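Local coordinates for mariner Mos1 transposase (Drosophila mauritiana, PDB 4MDB), which moves the Mos1 transposon by a cut-and-paste mechanism, its catalytic domain using divalent metal ions and here holding the inhibitor raltegravir, at residues 158-170 / 201-213. The protein carries 1 engineered substitution. Residues are numbered along the deposited sequence; the frame is centred on the assembly and turned at random.
With MG (magnesium ion), chain C; RLT (N-(4-fluorobenzyl)-5-hydroxy-1-methyl-2-(1-methyl-1-{[(5-methyl-1,3,4-oxadiazol-2-yl)carbonyl]amino}ethyl)-6-oxo-1,6-di hydropyrimidine-4-carboxamide), chain B.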
loop_
_atom_site.group_PDB
_atom_site.type_symbol
_atom_site.label_atom_id
_atom_site.label_comp_id
_atom_site.label_asym_id
_atom_site.label_seq_id
_atom_site.Cartn_x
_atom_site.Cartn_y
_atom_site.Cartn_z
ATOM N N PRO A 158 6.329 7.800 -3.217
ATOM C CA PRO A 158 5.814 7.347 -1.900
ATOM C C PRO A 158 5.043 8.389 -1.125
ATOM O O PRO A 158 4.233 8.053 -0.278
ATOM C CB PRO A 158 7.094 6.947 -1.178
ATOM C CG PRO A 158 8.140 7.855 -1.756
ATOM C CD PRO A 158 7.816 7.925 -3.205
ATOM N N ASP A 159 5.184 9.675 -1.488
ATOM C CA ASP A 159 4.403 10.713 -0.970
ATOM C C ASP A 159 2.965 10.662 -1.396
ATOM O O ASP A 159 2.140 11.456 -0.909
ATOM C CB ASP A 159 5.009 12.095 -1.356
ATOM C CG ASP A 159 5.170 12.322 -2.830
ATOM O OD1 ASP A 159 5.286 11.387 -3.639
ATOM O OD2 ASP A 159 5.246 13.539 -3.144
ATOM N N LEU A 160 2.680 9.800 -2.366
ATOM C CA LEU A 160 1.321 9.633 -2.926
ATOM C C LEU A 160 0.788 8.200 -2.589
ATOM O O LEU A 160 -0.334 7.840 -2.955
ATOM C CB LEU A 160 1.246 9.870 -4.393
ATOM C CG LEU A 160 1.723 11.256 -4.840
ATOM C CD1 LEU A 160 1.631 11.278 -6.357
ATOM C CD2 LEU A 160 0.856 12.304 -4.140
ATOM N N ALA A 161 1.606 7.403 -1.895
ATOM C CA ALA A 161 1.247 6.028 -1.493
ATOM C C ALA A 161 0.900 6.002 -0.003
ATOM O O ALA A 161 1.757 6.220 0.864
ATOM C CB ALA A 161 2.426 5.114 -1.751
ATOM N N PRO A 162 -0.363 5.732 0.357
ATOM C CA PRO A 162 -0.714 5.761 1.797
ATOM C C PRO A 162 0.150 4.824 2.680
ATOM O O PRO A 162 0.412 5.180 3.845
ATOM C CB PRO A 162 -2.190 5.396 1.825
ATOM C CG PRO A 162 -2.725 5.867 0.484
ATOM C CD PRO A 162 -1.570 5.609 -0.463
ATOM N N SER A 163 0.583 3.685 2.178
ATOM C CA SER A 163 1.434 2.810 2.960
ATOM C C SER A 163 2.717 3.499 3.354
ATOM O O SER A 163 3.180 3.286 4.493
ATOM C CB SER A 163 1.755 1.517 2.246
ATOM O OG SER A 163 0.575 0.751 1.885
ATOM N N ASP A 164 3.246 4.335 2.446
ATOM C CA ASP A 164 4.490 5.076 2.766
ATOM C C ASP A 164 4.258 6.343 3.575
ATOM O O ASP A 164 4.865 6.492 4.641
ATOM C CB ASP A 164 5.226 5.342 1.450
ATOM C CG ASP A 164 5.869 4.046 0.922
ATOM O OD1 ASP A 164 6.463 3.290 1.757
ATOM O OD2 ASP A 164 5.798 3.744 -0.246
ATOM N N TYR A 165 3.408 7.243 3.133
ATOM C CA TYR A 165 3.288 8.504 3.881
ATOM C C TYR A 165 2.504 8.462 5.170
ATOM O O TYR A 165 2.690 9.338 6.027
ATOM C CB TYR A 165 2.680 9.586 2.984
ATOM C CG TYR A 165 1.192 9.436 2.593
ATOM C CD1 TYR A 165 0.175 9.627 3.512
ATOM C CD2 TYR A 165 0.815 9.129 1.292
ATOM C CE1 TYR A 165 -1.148 9.493 3.177
ATOM C CE2 TYR A 165 -0.501 9.030 0.933
ATOM C CZ TYR A 165 -1.511 9.193 1.865
ATOM O OH TYR A 165 -2.880 9.108 1.595
ATOM N N HIS A 166 1.705 7.413 5.363
ATOM C CA HIS A 166 0.931 7.212 6.547
ATOM C C HIS A 166 1.344 6.007 7.372
ATOM O O HIS A 166 1.789 6.164 8.490
ATOM C CB HIS A 166 -0.553 7.172 6.203
ATOM C CG HIS A 166 -1.440 7.266 7.374
ATOM N ND1 HIS A 166 -1.683 8.440 8.032
ATOM C CD2 HIS A 166 -2.138 6.304 8.045
ATOM C CE1 HIS A 166 -2.527 8.231 9.026
ATOM N NE2 HIS A 166 -2.776 6.938 9.091
ATOM N N LEU A 167 1.176 4.805 6.855
ATOM C CA LEU A 167 1.302 3.594 7.652
ATOM C C LEU A 167 2.733 3.365 8.099
ATOM O O LEU A 167 3.002 3.258 9.329
ATOM C CB LEU A 167 0.779 2.385 6.864
ATOM C CG LEU A 167 0.861 1.079 7.679
ATOM C CD1 LEU A 167 -0.176 1.117 8.764
ATOM C CD2 LEU A 167 0.583 -0.110 6.795
ATOM N N PHE A 168 3.648 3.302 7.159
ATOM C CA PHE A 168 5.090 3.018 7.458
ATOM C C PHE A 168 5.754 4.250 8.084
ATOM O O PHE A 168 6.677 4.084 8.861
ATOM C CB PHE A 168 5.825 2.636 6.228
ATOM C CG PHE A 168 5.446 1.282 5.642
ATOM C CD1 PHE A 168 4.837 0.234 6.427
ATOM C CD2 PHE A 168 5.648 1.052 4.332
ATOM C CE1 PHE A 168 4.523 -0.952 5.847
ATOM C CE2 PHE A 168 5.311 -0.134 3.738
ATOM C CZ PHE A 168 4.751 -1.180 4.525
ATOM N N ALA A 169 5.285 5.456 7.814
ATOM C CA ALA A 169 5.747 6.703 8.469
ATOM C C ALA A 169 5.538 6.580 9.987
ATOM O O ALA A 169 6.479 6.701 10.779
ATOM C CB ALA A 169 5.004 7.901 7.922
ATOM N N SER A 170 4.341 6.197 10.390
ATOM C CA SER A 170 4.000 5.967 11.830
ATOM C C SER A 170 4.779 4.786 12.372
ATOM O O SER A 170 5.340 4.857 13.480
ATOM C CB SER A 170 2.523 5.639 11.962
ATOM O OG SER A 170 2.149 5.617 13.316
ATOM N N PHE A 201 -7.371 6.061 12.535
ATOM C CA PHE A 201 -6.016 6.211 12.002
ATOM C C PHE A 201 -5.954 5.687 10.564
ATOM O O PHE A 201 -5.303 6.314 9.707
ATOM C CB PHE A 201 -5.090 5.362 12.864
ATOM C CG PHE A 201 -3.727 5.153 12.302
ATOM C CD1 PHE A 201 -2.717 6.080 12.504
ATOM C CD2 PHE A 201 -3.445 4.030 11.522
ATOM C CE1 PHE A 201 -1.446 5.826 12.008
ATOM C CE2 PHE A 201 -2.192 3.806 11.022
ATOM C CZ PHE A 201 -1.208 4.736 11.222
ATOM N N TYR A 202 -6.607 4.550 10.310
ATOM C CA TYR A 202 -6.608 3.949 8.964
ATOM C C TYR A 202 -7.415 4.801 8.006
ATOM O O TYR A 202 -6.986 5.094 6.858
ATOM C CB TYR A 202 -7.101 2.509 9.009
ATOM C CG TYR A 202 -6.160 1.630 9.771
ATOM C CD1 TYR A 202 -4.956 1.228 9.219
ATOM C CD2 TYR A 202 -6.433 1.224 11.087
ATOM C CE1 TYR A 202 -4.054 0.434 9.896
ATOM C CE2 TYR A 202 -5.539 0.396 11.752
ATOM C CZ TYR A 202 -4.358 -0.007 11.180
ATOM O OH TYR A 202 -3.468 -0.863 11.884
ATOM N N TRP A 203 -8.585 5.256 8.503
ATOM C CA TRP A 203 -9.444 6.125 7.721
ATOM C C TRP A 203 -8.690 7.417 7.300
ATOM O O TRP A 203 -8.701 7.764 6.131
ATOM C CB TRP A 203 -10.730 6.445 8.476
ATOM C CG TRP A 203 -11.785 7.156 7.712
ATOM C CD1 TRP A 203 -12.777 6.576 6.982
ATOM C CD2 TRP A 203 -11.900 8.526 7.526
ATOM N NE1 TRP A 203 -13.547 7.536 6.365
ATOM C CE2 TRP A 203 -13.008 8.752 6.661
ATOM C CE3 TRP A 203 -11.190 9.604 7.990
ATOM C CZ2 TRP A 203 -13.401 10.027 6.296
ATOM C CZ3 TRP A 203 -11.626 10.924 7.596
ATOM C CH2 TRP A 203 -12.645 11.088 6.762
ATOM N N ARG A 204 -8.053 8.060 8.237
ATOM C CA ARG A 204 -7.306 9.286 7.919
ATOM C C ARG A 204 -6.230 9.064 6.843
ATOM O O ARG A 204 -6.045 9.879 5.925
ATOM C CB ARG A 204 -6.731 9.909 9.190
ATOM C CG ARG A 204 -7.774 10.574 10.100
ATOM C CD ARG A 204 -7.076 11.375 11.226
ATOM N NE ARG A 204 -6.506 10.469 12.202
ATOM C CZ ARG A 204 -7.126 10.065 13.315
ATOM N NH1 ARG A 204 -8.344 10.526 13.626
ATOM N NH2 ARG A 204 -6.510 9.201 14.133
ATOM N N GLY A 205 -5.496 7.972 6.942
ATOM C CA GLY A 205 -4.441 7.728 6.011
ATOM C C GLY A 205 -4.910 7.643 4.575
ATOM O O GLY A 205 -4.296 8.184 3.662
ATOM N N ILE A 206 -6.059 7.021 4.372
ATOM C CA ILE A 206 -6.631 6.878 3.049
ATOM C C ILE A 206 -7.247 8.227 2.629
ATOM O O ILE A 206 -7.124 8.662 1.470
ATOM C CB ILE A 206 -7.738 5.797 3.029
ATOM C CG1 ILE A 206 -7.170 4.360 3.310
ATOM C CG2 ILE A 206 -8.532 5.739 1.729
ATOM C CD1 ILE A 206 -6.130 3.868 2.319
ATOM N N HIS A 207 -7.967 8.876 3.531
ATOM C CA HIS A 207 -8.657 10.137 3.143
ATOM C C HIS A 207 -7.744 11.385 3.064
ATOM O O HIS A 207 -8.200 12.464 2.648
ATOM C CB HIS A 207 -9.912 10.290 4.036
ATOM C CG HIS A 207 -10.975 9.291 3.689
ATOM N ND1 HIS A 207 -12.069 9.595 2.922
ATOM C CD2 HIS A 207 -11.080 7.965 3.955
ATOM C CE1 HIS A 207 -12.813 8.531 2.747
ATOM N NE2 HIS A 207 -12.230 7.520 3.362
ATOM N N LYS A 208 -6.466 11.248 3.358
ATOM C CA LYS A 208 -5.448 12.221 3.054
ATOM C C LYS A 208 -5.168 12.300 1.539
ATOM O O LYS A 208 -4.451 13.187 1.136
ATOM C CB LYS A 208 -4.128 11.855 3.794
ATOM C CG LYS A 208 -3.835 12.546 5.140
ATOM C CD LYS A 208 -2.793 11.701 5.858
ATOM C CE LYS A 208 -2.149 12.308 7.104
ATOM N NZ LYS A 208 -1.003 11.426 7.542
ATOM N N LEU A 209 -5.646 11.340 0.753
ATOM C CA LEU A 209 -5.218 11.242 -0.681
ATOM C C LEU A 209 -5.545 12.529 -1.468
ATOM O O LEU A 209 -4.693 13.085 -2.146
ATOM C CB LEU A 209 -5.731 9.999 -1.417
ATOM C CG LEU A 209 -4.963 8.701 -1.113
ATOM C CD1 LEU A 209 -5.735 7.454 -1.546
ATOM C CD2 LEU A 209 -3.602 8.749 -1.835
ATOM N N PRO A 210 -6.772 13.007 -1.378
ATOM C CA PRO A 210 -7.076 14.141 -2.226
ATOM C C PRO A 210 -6.309 15.405 -1.942
ATOM O O PRO A 210 -5.947 16.108 -2.909
ATOM C CB PRO A 210 -8.573 14.370 -1.981
ATOM C CG PRO A 210 -9.103 13.112 -1.475
ATOM C CD PRO A 210 -7.950 12.535 -0.668
ATOM N N GLU A 211 -5.956 15.667 -0.674
ATOM C CA GLU A 211 -5.179 16.823 -0.299
ATOM C C GLU A 211 -3.750 16.635 -0.879
ATOM O O GLU A 211 -3.159 17.605 -1.403
ATOM C CB GLU A 211 -5.165 16.993 1.223
ATOM C CG GLU A 211 -3.883 17.620 1.764
ATOM C CD GLU A 211 -3.920 17.838 3.267
ATOM O OE1 GLU A 211 -3.752 19.026 3.660
ATOM O OE2 GLU A 211 -4.084 16.845 4.042
ATOM N N ARG A 212 -3.243 15.407 -0.832
ATOM C CA ARG A 212 -1.962 15.083 -1.444
ATOM C C ARG A 212 -2.003 15.312 -2.955
ATOM O O ARG A 212 -1.138 15.989 -3.511
ATOM C CB ARG A 212 -1.573 13.635 -1.141
ATOM C CG ARG A 212 -1.505 13.308 0.342
ATOM C CD ARG A 212 -0.266 12.492 0.672
ATOM N NE ARG A 212 0.134 12.645 2.067
ATOM C CZ ARG A 212 1.370 12.932 2.463
ATOM N NH1 ARG A 212 2.333 13.099 1.567
ATOM N NH2 ARG A 212 1.643 13.052 3.755
ATOM N N TRP A 213 -3.012 14.747 -3.614
ATOM C CA TRP A 213 -3.167 14.909 -5.086
ATOM C C TRP A 213 -3.148 16.418 -5.425
ATOM O O TRP A 213 -2.445 16.831 -6.374
ATOM C CB TRP A 213 -4.356 14.225 -5.708
ATOM C CG TRP A 213 -4.372 12.773 -5.522
ATOM C CD1 TRP A 213 -3.272 11.939 -5.414
ATOM C CD2 TRP A 213 -5.516 11.908 -5.326
ATOM N NE1 TRP A 213 -3.670 10.652 -5.224
ATOM C CE2 TRP A 213 -5.034 10.596 -5.206
ATOM C CE3 TRP A 213 -6.874 12.090 -5.390
ATOM C CZ2 TRP A 213 -5.879 9.520 -5.031
ATOM C CZ3 TRP A 213 -7.686 11.025 -5.214
ATOM C CH2 TRP A 213 -7.200 9.769 -5.022
HETATM MG MG MG C . 7.153 1.999 0.285
HETATM C CAA RLT B . 10.594 3.963 -9.951
HETATM C CAB RLT B . 10.620 4.957 -0.303
HETATM C CAC RLT B . 11.881 5.946 -2.909
HETATM C CAD RLT B . 13.358 3.838 -1.939
HETATM O OAE RLT B . 8.686 0.092 -3.869
HETATM O OAF RLT B . 10.519 4.769 -5.324
HETATM O OAG RLT B . 8.675 3.445 0.023
HETATM O OAH RLT B . 7.818 1.488 -1.580
HETATM F FAI RLT B . 9.052 1.919 -10.806
HETATM C CAJ RLT B . 8.634 1.513 -8.485
HETATM C CAK RLT B . 10.612 0.643 -9.503
HETATM C CAL RLT B . 9.029 0.955 -7.252
HETATM C CAM RLT B . 11.012 0.083 -8.282
HETATM C CAN RLT B . 10.712 -0.375 -5.840
HETATM N NAO RLT B . 12.755 3.054 -8.701
HETATM N NAP RLT B . 13.081 3.140 -7.321
HETATM N NAQ RLT B . 10.869 2.720 -3.417
HETATM N NAR RLT B . 10.674 0.712 -4.853
HETATM N NAS RLT B . 12.541 4.062 -4.385
HETATM O OAT RLT B . 11.065 4.121 -7.665
HETATM C CAU RLT B . 9.588 0.867 -4.039
HETATM C CAV RLT B . 11.638 4.232 -5.391
HETATM C CAW RLT B . 11.546 3.660 -8.833
HETATM C CAX RLT B . 9.432 1.360 -9.623
HETATM C CAY RLT B . 10.233 0.222 -7.144
HETATM C CAZ RLT B . 8.955 2.102 -1.938
HETATM C CBA RLT B . 12.019 3.768 -6.750
HETATM C CBB RLT B . 9.751 1.944 -3.141
HETATM C CBC RLT B . 11.213 3.732 -2.579
HETATM C CBD RLT B . 9.289 3.196 -1.060
HETATM N NBE RLT B . 10.433 3.943 -1.388
HETATM C CBF RLT B . 12.521 4.564 -3.029
HETATM O O HOH W 1 -2.208 8.213 -5.062
HETATM O O HOH W 2 8.342 0.810 1.451
#
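In the RNase H-like catalytic domain, the helix starting at P162 brings the third aspartate of the DDD motif, D164, to a magnesium ion shared with D36 and raltegravir, while Y165 and H166, the next two residues, pack on helices 201-207 and 209-213. Helix 162-170 runs roughly antiparallel to helix 201-207, at 150°. With no side chain, G205 leaves room for the H166 imidazole to lie directly over its CA, which is 3.3 Å from the ring centroid. CG of H166 lies anti to the backbone N (chi1 -167°), which carries the ring across to that helix. There ND1, the acceptor, takes a hydrogen bond in the ring plane from K208 NZ, while NE2 sits over the F201 ring and donates a weak bond to F201 O; both imidazole nitrogens thus have partners, which with the packing of G205 CA and the F201 ring should limit the ring's rotation. Y165 is held by its hydroxyl and both faces. Its OH donates to G205 O at 2.7 Å, nearly in line with the carbonyl, and the guanidinium of R212 lies almost flat on the ring (planes 14° apart), a cation-pi stack whose CZ is 3.9 Å from the ring centroid. P162 CA lies against the opposite face, toward its rim. Compact and apolar, P162 also sets CG against L209 CD2 at 3.8 Å. The turn before the helix is tied down too: R212 NH1 donates to D159 O at 3.0 Å, in the carbonyl plane, while the D159 carboxylate pairs with R12 of helix 6-25. One residue on, a water bridges L160 O and W213 NE1, 2.8 Å from each.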